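Local coordinates for protein putative oxidoreductase (Bacteroides fragilis NCTC 9343, PDB 3EOF) that binds flavin mononucleotide and probably acts as an oxidoreductase of the nitroreductase family, at residues 42-47 with 108-113; 59-64 with 138-143; 75-80 with 155-160. One frame throughout, in Å; residues are numbered along the deposited sequence.

Interaction 1: residues 42-47 with 108-113; sequences QLYSVV and MDTLLV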
loop_
_atom_site.group_PDB
_atom_site.type_symbol
_atom_site.label_atom_id
_atom_site.label_comp_id
_atom_site.label_asym_id
_atom_site.label_seq_id
_atom_site.Cartn_x
_atom_site.Cartn_y
_atom_site.Cartn_z
ATOM N N GLN A 42 3.968 -13.442 -0.578
ATOM C CA GLN A 42 3.242 -13.012 0.619
ATOM C C GLN A 42 4.194 -12.461 1.639
ATOM O O GLN A 42 4.430 -13.071 2.664
ATOM C CB GLN A 42 2.412 -14.135 1.243
ATOM C CG GLN A 42 1.413 -14.676 0.293
ATOM C CD GLN A 42 0.481 -15.636 0.941
ATOM O OE1 GLN A 42 0.657 -16.852 0.797
ATOM N NE2 GLN A 42 -0.537 -15.120 1.643
ATOM N N LEU A 43 4.673 -11.258 1.388
ATOM C CA LEU A 43 5.693 -10.647 2.249
ATOM C C LEU A 43 5.177 -9.825 3.435
ATOM O O LEU A 43 5.605 -8.659 3.677
ATOM C CB LEU A 43 6.587 -9.787 1.352
ATOM C CG LEU A 43 7.240 -10.486 0.165
ATOM C CD1 LEU A 43 7.825 -9.444 -0.822
ATOM C CD2 LEU A 43 8.260 -11.471 0.633
ATOM N N TYR A 44 4.315 -10.468 4.215
ATOM C CA TYR A 44 3.644 -9.825 5.317
ATOM C C TYR A 44 3.231 -10.818 6.368
ATOM O O TYR A 44 3.141 -12.030 6.127
ATOM C CB TYR A 44 2.359 -9.125 4.807
ATOM C CG TYR A 44 1.508 -9.975 3.871
ATOM C CD1 TYR A 44 0.611 -10.899 4.368
ATOM C CD2 TYR A 44 1.635 -9.890 2.491
ATOM C CE1 TYR A 44 -0.153 -11.692 3.524
ATOM C CE2 TYR A 44 0.874 -10.711 1.636
ATOM C CZ TYR A 44 -0.028 -11.584 2.177
ATOM O OH TYR A 44 -0.822 -12.379 1.383
ATOM N N SER A 45 2.994 -10.277 7.551
ATOM C CA SER A 45 2.414 -10.992 8.655
ATOM C C SER A 45 1.443 -9.997 9.238
ATOM O O SER A 45 1.605 -8.803 9.076
ATOM C CB SER A 45 3.451 -11.380 9.699
ATOM O OG SER A 45 4.192 -12.485 9.233
ATOM N N VAL A 46 0.435 -10.521 9.904
ATOM C CA VAL A 46 -0.588 -9.743 10.565
ATOM C C VAL A 46 -0.623 -10.175 12.022
ATOM O O VAL A 46 -0.930 -11.356 12.349
ATOM C CB VAL A 46 -1.998 -9.994 9.937
ATOM C CG1 VAL A 46 -3.063 -9.040 10.604
ATOM C CG2 VAL A 46 -1.970 -9.846 8.392
ATOM N N VAL A 47 -0.306 -9.244 12.921
ATOM C CA VAL A 47 -0.468 -9.501 14.320
ATOM C C VAL A 47 -1.884 -9.060 14.701
ATOM O O VAL A 47 -2.282 -7.901 14.483
ATOM C CB VAL A 47 0.574 -8.789 15.196
ATOM C CG1 VAL A 47 0.342 -9.167 16.610
ATOM C CG2 VAL A 47 1.968 -9.182 14.766
HETATM N N MSE A 108 4.713 -2.842 0.253
HETATM C CA MSE A 108 3.666 -2.827 -0.751
HETATM C C MSE A 108 2.808 -4.025 -0.651
HETATM O O MSE A 108 1.598 -3.913 -0.833
HETATM C CB MSE A 108 4.226 -2.721 -2.153
HETATM C CG MSE A 108 4.932 -1.381 -2.373
HETATM SE SE MSE A 108 5.429 -1.024 -4.261
HETATM C CE MSE A 108 6.775 -2.390 -4.526
ATOM N N ASP A 109 3.408 -5.187 -0.437
ATOM C CA ASP A 109 2.610 -6.424 -0.332
ATOM C C ASP A 109 1.642 -6.273 0.810
ATOM O O ASP A 109 0.489 -6.630 0.737
ATOM C CB ASP A 109 3.489 -7.665 -0.073
ATOM C CG ASP A 109 3.685 -8.569 -1.302
ATOM O OD1 ASP A 109 3.642 -8.084 -2.473
ATOM O OD2 ASP A 109 3.931 -9.806 -1.048
ATOM N N THR A 110 2.158 -5.698 1.876
ATOM C CA THR A 110 1.447 -5.534 3.120
ATOM C C THR A 110 0.303 -4.543 3.068
ATOM O O THR A 110 -0.693 -4.727 3.761
ATOM C CB THR A 110 2.450 -5.089 4.215
ATOM O OG1 THR A 110 3.546 -6.009 4.244
ATOM C CG2 THR A 110 1.822 -5.036 5.583
ATOM N N LEU A 111 0.495 -3.465 2.322
ATOM C CA LEU A 111 -0.490 -2.414 2.205
ATOM C C LEU A 111 -1.632 -2.896 1.319
ATOM O O LEU A 111 -2.772 -2.542 1.558
ATOM C CB LEU A 111 0.121 -1.142 1.678
ATOM C CG LEU A 111 0.969 -0.461 2.767
ATOM C CD1 LEU A 111 1.949 0.508 2.133
ATOM C CD2 LEU A 111 0.054 0.205 3.710
ATOM N N LEU A 112 -1.306 -3.711 0.329
ATOM C CA LEU A 112 -2.344 -4.318 -0.556
ATOM C C LEU A 112 -3.280 -5.219 0.211
ATOM O O LEU A 112 -4.483 -5.187 0.017
ATOM C CB LEU A 112 -1.665 -5.079 -1.680
ATOM C CG LEU A 112 -1.368 -4.323 -2.969
ATOM C CD1 LEU A 112 -0.977 -2.866 -2.879
ATOM C CD2 LEU A 112 -0.337 -5.098 -3.726
ATOM N N VAL A 113 -2.710 -6.055 1.080
ATOM C CA VAL A 113 -3.511 -6.888 1.983
ATOM C C VAL A 113 -4.372 -6.044 2.930
ATOM O O VAL A 113 -5.571 -6.280 3.087
ATOM C CB VAL A 113 -2.612 -7.852 2.838
ATOM C CG1 VAL A 113 -3.383 -8.468 3.943
ATOM C CG2 VAL A 113 -1.993 -8.899 1.980
#
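D109 reaches from the helix to the chain entering strand 44-47, where its OD2 accepts the backbone N-H of L43 at 2.9 Å from L43 N. The bond is nearly straight, 172° at the hydrogen, and uses the anti lone pair of OD2. Beside it, V113 CG2 rests over one face of the Y44 ring, 3.5 Å from the ring centroid, a CH-pi contact displaced toward the hydroxyl end, as the 3.3 Å from CG2 to Y44 CZ indicates. D109 CB meets the same ring at its edge, 3.9 Å from Y44 CD2. Setting the ring there is a chi1 of 46°, which lodges Y44 CG between its own backbone N and carbonyl carbon. Q42 NE2 donates to Y44 OH at 2.8 Å, and Q42 OE1 accepts from L172 N of the second subunit. In the second shell, T37 OG1 bonds to D109 OD2 and the backbone N of M38 to D109 OD1, so both carboxylate oxygens are engaged where D109 touches the bound FMN. Strand 44-47 and helix segment 108-113 cross at 49°, their axes 8.4 Å apart; strand 73-80 lies alongside the former, and a strand of the second subunit extends the sheet in parallel at V46 and V47.

Interaction 2: residues 59-64 with 138-143; sequences SPAHFN and PQMIID
M140 CG and I141 CG1 both stand anti to their own carbonyl carbons, and from successive positions on the helix the two side chains meet the turn at A61. In M140, a selenomethionine, the chain runs extended to the selenium and then bends at chi3, 71°, which carries the terminal methyl back over the turn. M140 CE thereby lies 3.6 Å from A61 N and 3.7 Å from P60 CB. The base of the same side chain also touches the turn, M140 CB lying 3.9 Å from A61 CB. I141 instead stays extended at chi2, 169°, so that I141 CG1 passes A61 CB at 3.7 Å and the branch ends at the imidazole of H62. There I141 CD1 approaches H62 CE1 obliquely at 3.6 Å, and the two side chains cross at about a right angle.

A type I beta turn from P60 to F63, closed by F63 N bonding to P60 O at 3.0 Å, presents A61 CB to the helix. A61 O accepts from N137 ND2, and H62 ND1 pairs with T133 OG1, which ties the ring to the loop before the helix. H62 O accepts from Q65 NE2 of the FMN-binding Q65, so the turn borders the flavin site. Across the contact itself, apolar side chains meet, with methyls set against a backbone nitrogen and an imidazole, and no hydrogen bond crosses it.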
loop_
_atom_site.group_PDB
_atom_site.type_symbol
_atom_site.label_atom_id
_atom_site.label_comp_id
_atom_site.label_asym_id
_atom_site.label_seq_id
_atom_site.Cartn_x
_atom_site.Cartn_y
_atom_site.Cartn_z
ATOM N N SER A 59 -1.358 1.088 22.873
ATOM C CA SER A 59 -1.985 2.411 22.912
ATOM C C SER A 59 -1.033 3.600 22.865
ATOM O O SER A 59 -1.243 4.515 22.085
ATOM C CB SER A 59 -2.930 2.510 24.131
ATOM O OG SER A 59 -3.834 3.585 23.954
ATOM N N PRO A 60 -0.001 3.618 23.721
ATOM C CA PRO A 60 0.969 4.718 23.700
ATOM C C PRO A 60 1.715 4.870 22.385
ATOM O O PRO A 60 2.010 5.997 21.980
ATOM C CB PRO A 60 1.964 4.345 24.819
ATOM C CG PRO A 60 1.300 3.354 25.630
ATOM C CD PRO A 60 0.307 2.640 24.762
ATOM N N ALA A 61 2.048 3.743 21.750
ATOM C CA ALA A 61 2.696 3.713 20.439
ATOM C C ALA A 61 1.850 4.534 19.435
ATOM O O ALA A 61 2.374 5.258 18.559
ATOM C CB ALA A 61 2.826 2.258 19.958
ATOM N N HIS A 62 0.526 4.422 19.588
ATOM C CA HIS A 62 -0.431 5.096 18.735
ATOM C C HIS A 62 -0.948 6.394 19.347
ATOM O O HIS A 62 -2.011 6.861 18.991
ATOM C CB HIS A 62 -1.560 4.128 18.372
ATOM C CG HIS A 62 -1.069 2.951 17.593
ATOM N ND1 HIS A 62 -0.604 3.078 16.309
ATOM C CD2 HIS A 62 -0.851 1.663 17.949
ATOM C CE1 HIS A 62 -0.194 1.899 15.872
ATOM N NE2 HIS A 62 -0.354 1.016 16.841
ATOM N N PHE A 63 -0.141 7.014 20.205
ATOM C CA PHE A 63 -0.471 8.274 20.846
ATOM C C PHE A 63 -1.766 8.250 21.652
ATOM O O PHE A 63 -2.425 9.304 21.834
ATOM C CB PHE A 63 -0.509 9.452 19.850
ATOM C CG PHE A 63 0.748 9.633 19.058
ATOM C CD1 PHE A 63 1.994 9.523 19.647
ATOM C CD2 PHE A 63 0.684 9.980 17.722
ATOM C CE1 PHE A 63 3.136 9.677 18.899
ATOM C CE2 PHE A 63 1.851 10.156 16.981
ATOM C CZ PHE A 63 3.057 9.988 17.575
ATOM N N ASN A 64 -2.100 7.067 22.164
ATOM C CA ASN A 64 -3.298 6.871 22.973
ATOM C C ASN A 64 -4.607 7.262 22.303
ATOM O O ASN A 64 -5.554 7.742 22.939
ATOM C CB ASN A 64 -3.088 7.554 24.317
ATOM C CG ASN A 64 -2.075 6.830 25.147
ATOM O OD1 ASN A 64 -1.180 7.444 25.740
ATOM N ND2 ASN A 64 -2.181 5.490 25.166
ATOM N N PRO A 138 7.424 2.899 15.325
ATOM C CA PRO A 138 7.618 1.509 14.966
ATOM C C PRO A 138 8.435 0.775 16.023
ATOM O O PRO A 138 8.153 -0.369 16.318
ATOM C CB PRO A 138 8.351 1.588 13.599
ATOM C CG PRO A 138 9.081 2.912 13.658
ATOM C CD PRO A 138 8.097 3.802 14.366
ATOM N N GLN A 139 9.433 1.397 16.626
ATOM C CA GLN A 139 10.175 0.643 17.623
ATOM C C GLN A 139 9.292 0.109 18.739
ATOM O O GLN A 139 9.468 -1.015 19.154
ATOM C CB GLN A 139 11.323 1.447 18.203
ATOM C CG GLN A 139 12.303 0.547 19.055
ATOM C CD GLN A 139 12.937 -0.563 18.226
ATOM O OE1 GLN A 139 13.550 -0.281 17.214
ATOM N NE2 GLN A 139 12.775 -1.832 18.646
HETATM N N MSE A 140 8.345 0.909 19.222
HETATM C CA MSE A 140 7.453 0.527 20.322
HETATM C C MSE A 140 6.547 -0.596 19.914
HETATM O O MSE A 140 6.211 -1.446 20.705
HETATM C CB MSE A 140 6.604 1.707 20.755
HETATM C CG MSE A 140 7.393 2.829 21.472
HETATM SE SE MSE A 140 6.245 4.344 21.940
HETATM C CE MSE A 140 5.268 3.598 23.259
ATOM N N ILE A 141 6.114 -0.576 18.693
ATOM C CA ILE A 141 5.248 -1.645 18.171
ATOM C C ILE A 141 6.136 -2.865 18.032
ATOM O O ILE A 141 5.733 -3.951 18.387
ATOM C CB ILE A 141 4.627 -1.209 16.853
ATOM C CG1 ILE A 141 3.712 -0.014 17.121
ATOM C CG2 ILE A 141 3.812 -2.340 16.208
ATOM C CD1 ILE A 141 3.210 0.697 15.894
ATOM N N ILE A 142 7.375 -2.685 17.547
ATOM C CA ILE A 142 8.300 -3.811 17.441
ATOM C C ILE A 142 8.517 -4.504 18.790
ATOM O O ILE A 142 8.474 -5.722 18.870
ATOM C CB ILE A 142 9.631 -3.401 16.817
ATOM C CG1 ILE A 142 9.416 -3.134 15.316
ATOM C CG2 ILE A 142 10.693 -4.479 17.079
ATOM C CD1 ILE A 142 10.493 -2.216 14.730
ATOM N N ASP A 143 8.785 -3.709 19.832
ATOM C CA ASP A 143 8.986 -4.222 21.133
ATOM C C ASP A 143 7.688 -4.872 21.640
ATOM O O ASP A 143 7.704 -5.975 22.208
ATOM C CB ASP A 143 9.391 -3.080 22.095
ATOM C CG ASP A 143 10.716 -2.439 21.734
ATOM O OD1 ASP A 143 11.508 -3.055 21.002
ATOM O OD2 ASP A 143 10.984 -1.310 22.225
#

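Interaction 3: residues 75-80 with 155-160; sequences LTFCAD and TTVTVG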
loop_
_atom_site.group_PDB
_atom_site.type_symbol
_atom_site.label_atom_id
_atom_site.label_comp_id
_atom_site.label_asym_id
_atom_site.label_seq_id
_atom_site.Cartn_x
_atom_site.Cartn_y
_atom_site.Cartn_z
ATOM N N LEU A 75 -5.348 -4.748 14.336
ATOM C CA LEU A 75 -4.518 -5.522 13.428
ATOM C C LEU A 75 -3.330 -4.731 13.021
ATOM O O LEU A 75 -3.499 -3.648 12.494
ATOM C CB LEU A 75 -5.280 -5.865 12.168
ATOM C CG LEU A 75 -6.533 -6.713 12.301
ATOM C CD1 LEU A 75 -7.154 -6.794 10.919
ATOM C CD2 LEU A 75 -6.223 -8.117 12.874
ATOM N N THR A 76 -2.135 -5.251 13.323
ATOM C CA THR A 76 -0.861 -4.646 12.922
ATOM C C THR A 76 -0.366 -5.412 11.703
ATOM O O THR A 76 0.028 -6.583 11.821
ATOM C CB THR A 76 0.170 -4.661 14.062
ATOM O OG1 THR A 76 -0.370 -3.971 15.202
ATOM C CG2 THR A 76 1.484 -3.995 13.628
ATOM N N PHE A 77 -0.460 -4.766 10.530
ATOM C CA PHE A 77 0.048 -5.310 9.266
ATOM C C PHE A 77 1.562 -5.046 9.144
ATOM O O PHE A 77 2.013 -3.907 9.046
ATOM C CB PHE A 77 -0.711 -4.709 8.104
ATOM C CG PHE A 77 -2.162 -5.065 8.102
ATOM C CD1 PHE A 77 -3.090 -4.268 8.766
ATOM C CD2 PHE A 77 -2.604 -6.192 7.439
ATOM C CE1 PHE A 77 -4.406 -4.577 8.766
ATOM C CE2 PHE A 77 -3.915 -6.513 7.436
ATOM C CZ PHE A 77 -4.839 -5.689 8.121
ATOM N N CYS A 78 2.336 -6.127 9.138
ATOM C CA CYS A 78 3.783 -6.067 9.074
ATOM C C CYS A 78 4.397 -6.569 7.768
ATOM O O CYS A 78 3.998 -7.633 7.246
ATOM C CB CYS A 78 4.362 -6.929 10.197
ATOM S SG CYS A 78 3.730 -6.495 11.792
ATOM N N ALA A 79 5.348 -5.782 7.261
ATOM C CA ALA A 79 6.209 -6.164 6.148
ATOM C C ALA A 79 6.993 -7.341 6.738
ATOM O O ALA A 79 7.466 -7.249 7.838
ATOM C CB ALA A 79 7.141 -5.009 5.782
ATOM N N ASP A 80 7.105 -8.451 6.028
ATOM C CA ASP A 80 7.776 -9.630 6.585
ATOM C C ASP A 80 8.530 -10.369 5.496
ATOM O O ASP A 80 7.932 -11.001 4.615
ATOM C CB ASP A 80 6.726 -10.532 7.240
ATOM C CG ASP A 80 7.295 -11.752 7.957
ATOM O OD1 ASP A 80 8.343 -12.250 7.560
ATOM O OD2 ASP A 80 6.631 -12.245 8.907
ATOM N N THR A 155 1.347 -0.642 8.844
ATOM C CA THR A 155 0.194 0.095 9.342
ATOM C C THR A 155 -0.638 -0.767 10.307
ATOM O O THR A 155 -0.445 -1.972 10.389
ATOM C CB THR A 155 -0.685 0.676 8.261
ATOM O OG1 THR A 155 -1.603 1.608 8.875
ATOM C CG2 THR A 155 -1.424 -0.427 7.556
ATOM N N THR A 156 -1.531 -0.096 11.041
ATOM C CA THR A 156 -2.383 -0.708 12.033
ATOM C C THR A 156 -3.786 -0.281 11.756
ATOM O O THR A 156 -4.012 0.871 11.422
ATOM C CB THR A 156 -1.998 -0.255 13.449
ATOM O OG1 THR A 156 -0.603 -0.532 13.622
ATOM C CG2 THR A 156 -2.842 -1.033 14.508
ATOM N N VAL A 157 -4.712 -1.230 11.860
ATOM C CA VAL A 157 -6.108 -0.982 11.636
ATOM C C VAL A 157 -6.906 -1.453 12.824
ATOM O O VAL A 157 -6.811 -2.611 13.237
ATOM C CB VAL A 157 -6.565 -1.719 10.393
ATOM C CG1 VAL A 157 -8.078 -1.657 10.171
ATOM C CG2 VAL A 157 -5.817 -1.178 9.188
ATOM N N THR A 158 -7.700 -0.537 13.369
ATOM C CA THR A 158 -8.671 -0.828 14.434
ATOM C C THR A 158 -9.975 -1.187 13.688
ATOM O O THR A 158 -10.352 -0.518 12.733
ATOM C CB THR A 158 -8.777 0.353 15.381
ATOM O OG1 THR A 158 -9.215 1.517 14.661
ATOM C CG2 THR A 158 -7.353 0.616 16.031
ATOM N N VAL A 159 -10.587 -2.290 14.091
ATOM C CA VAL A 159 -11.752 -2.863 13.437
ATOM C C VAL A 159 -12.823 -3.177 14.484
ATOM O O VAL A 159 -12.512 -3.684 15.587
ATOM C CB VAL A 159 -11.488 -4.305 12.830
ATOM C CG1 VAL A 159 -12.429 -4.557 11.674
ATOM C CG2 VAL A 159 -10.075 -4.522 12.444
ATOM N N GLY A 160 -14.081 -2.910 14.125
ATOM C CA GLY A 160 -15.196 -3.194 15.002
ATOM C C GLY A 160 -16.480 -2.942 14.292
ATOM O O GLY A 160 -16.480 -2.478 13.167
HETATM O O HOH W 1 0.225 -1.716 16.099
#
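L75 O accepts one hydrogen bond from the facing strand, from V157 N at 2.8 Å and in the carbonyl plane. It also receives a CA-H...O contact, with T156 CA 3.2 Å from L75 O. The return bond, from L75 N to V157 O, is also 2.8 Å and nearly straight at 171°, completing a hydrogen-bonded antiparallel pair. Two residues on, the F77-T155 pair is less even: F77 N bonds to T155 O at 2.8 Å, but the reverse bond, T155 N to F77 O, is weak at 3.3 Å. Between these pairs, T76 and T156 form a non-hydrogen-bonded pair; the axes of segments 75-80 and 155-160 run antiparallel, 157° apart.

The two sheet faces differ in chemistry. On one, the F77 ring turns an edge to T155 O and V157 CB, while F77 CE1 lies 3.7 Å from V157 CG2; L75 CD1 meets V159 CG2 at 4.0 Å. Helix 100-123 packs here, with F117 on L75 and with T110 and A114 on F77. T155 is the polar exception, its OG1 weakly bonded to L131 O and its side chain about 5 Å from the bound FMN at the nearest atoms. On the other face, the hydroxyls of T76 and T156 share a water, 2.9 Å from T156 OG1, which is bonded as well to T134 OG1. The pairing thus joins two central strands by backbone bonds, with a mainly apolar side against the helix and a hydrated threonine pair behind it.

Interactions 1 and 3 are fully buried and share the antiparallel sheet: strands 44-49 and 73-80 are neighbours, joined by S45 O to C78 N and by the side chains of S45 and D80. Helix 100-123, which supplies 108-113 to interaction 1, also packs on L75 and F77 of interaction 3. Interaction 3 lies nearest the chain centre and is held mainly by backbone bonds; interaction 1 adds a carboxylate in touch with FMN and borders the second subunit. Interaction 2, reaching the surface at M140, relies on apolar contact and has no neighbour in the other chain. It meets interaction 3 on the sheet face of T76 and T156, where H62 CE1 packs against T156 OG1. Interactions 1 and 2 do not touch.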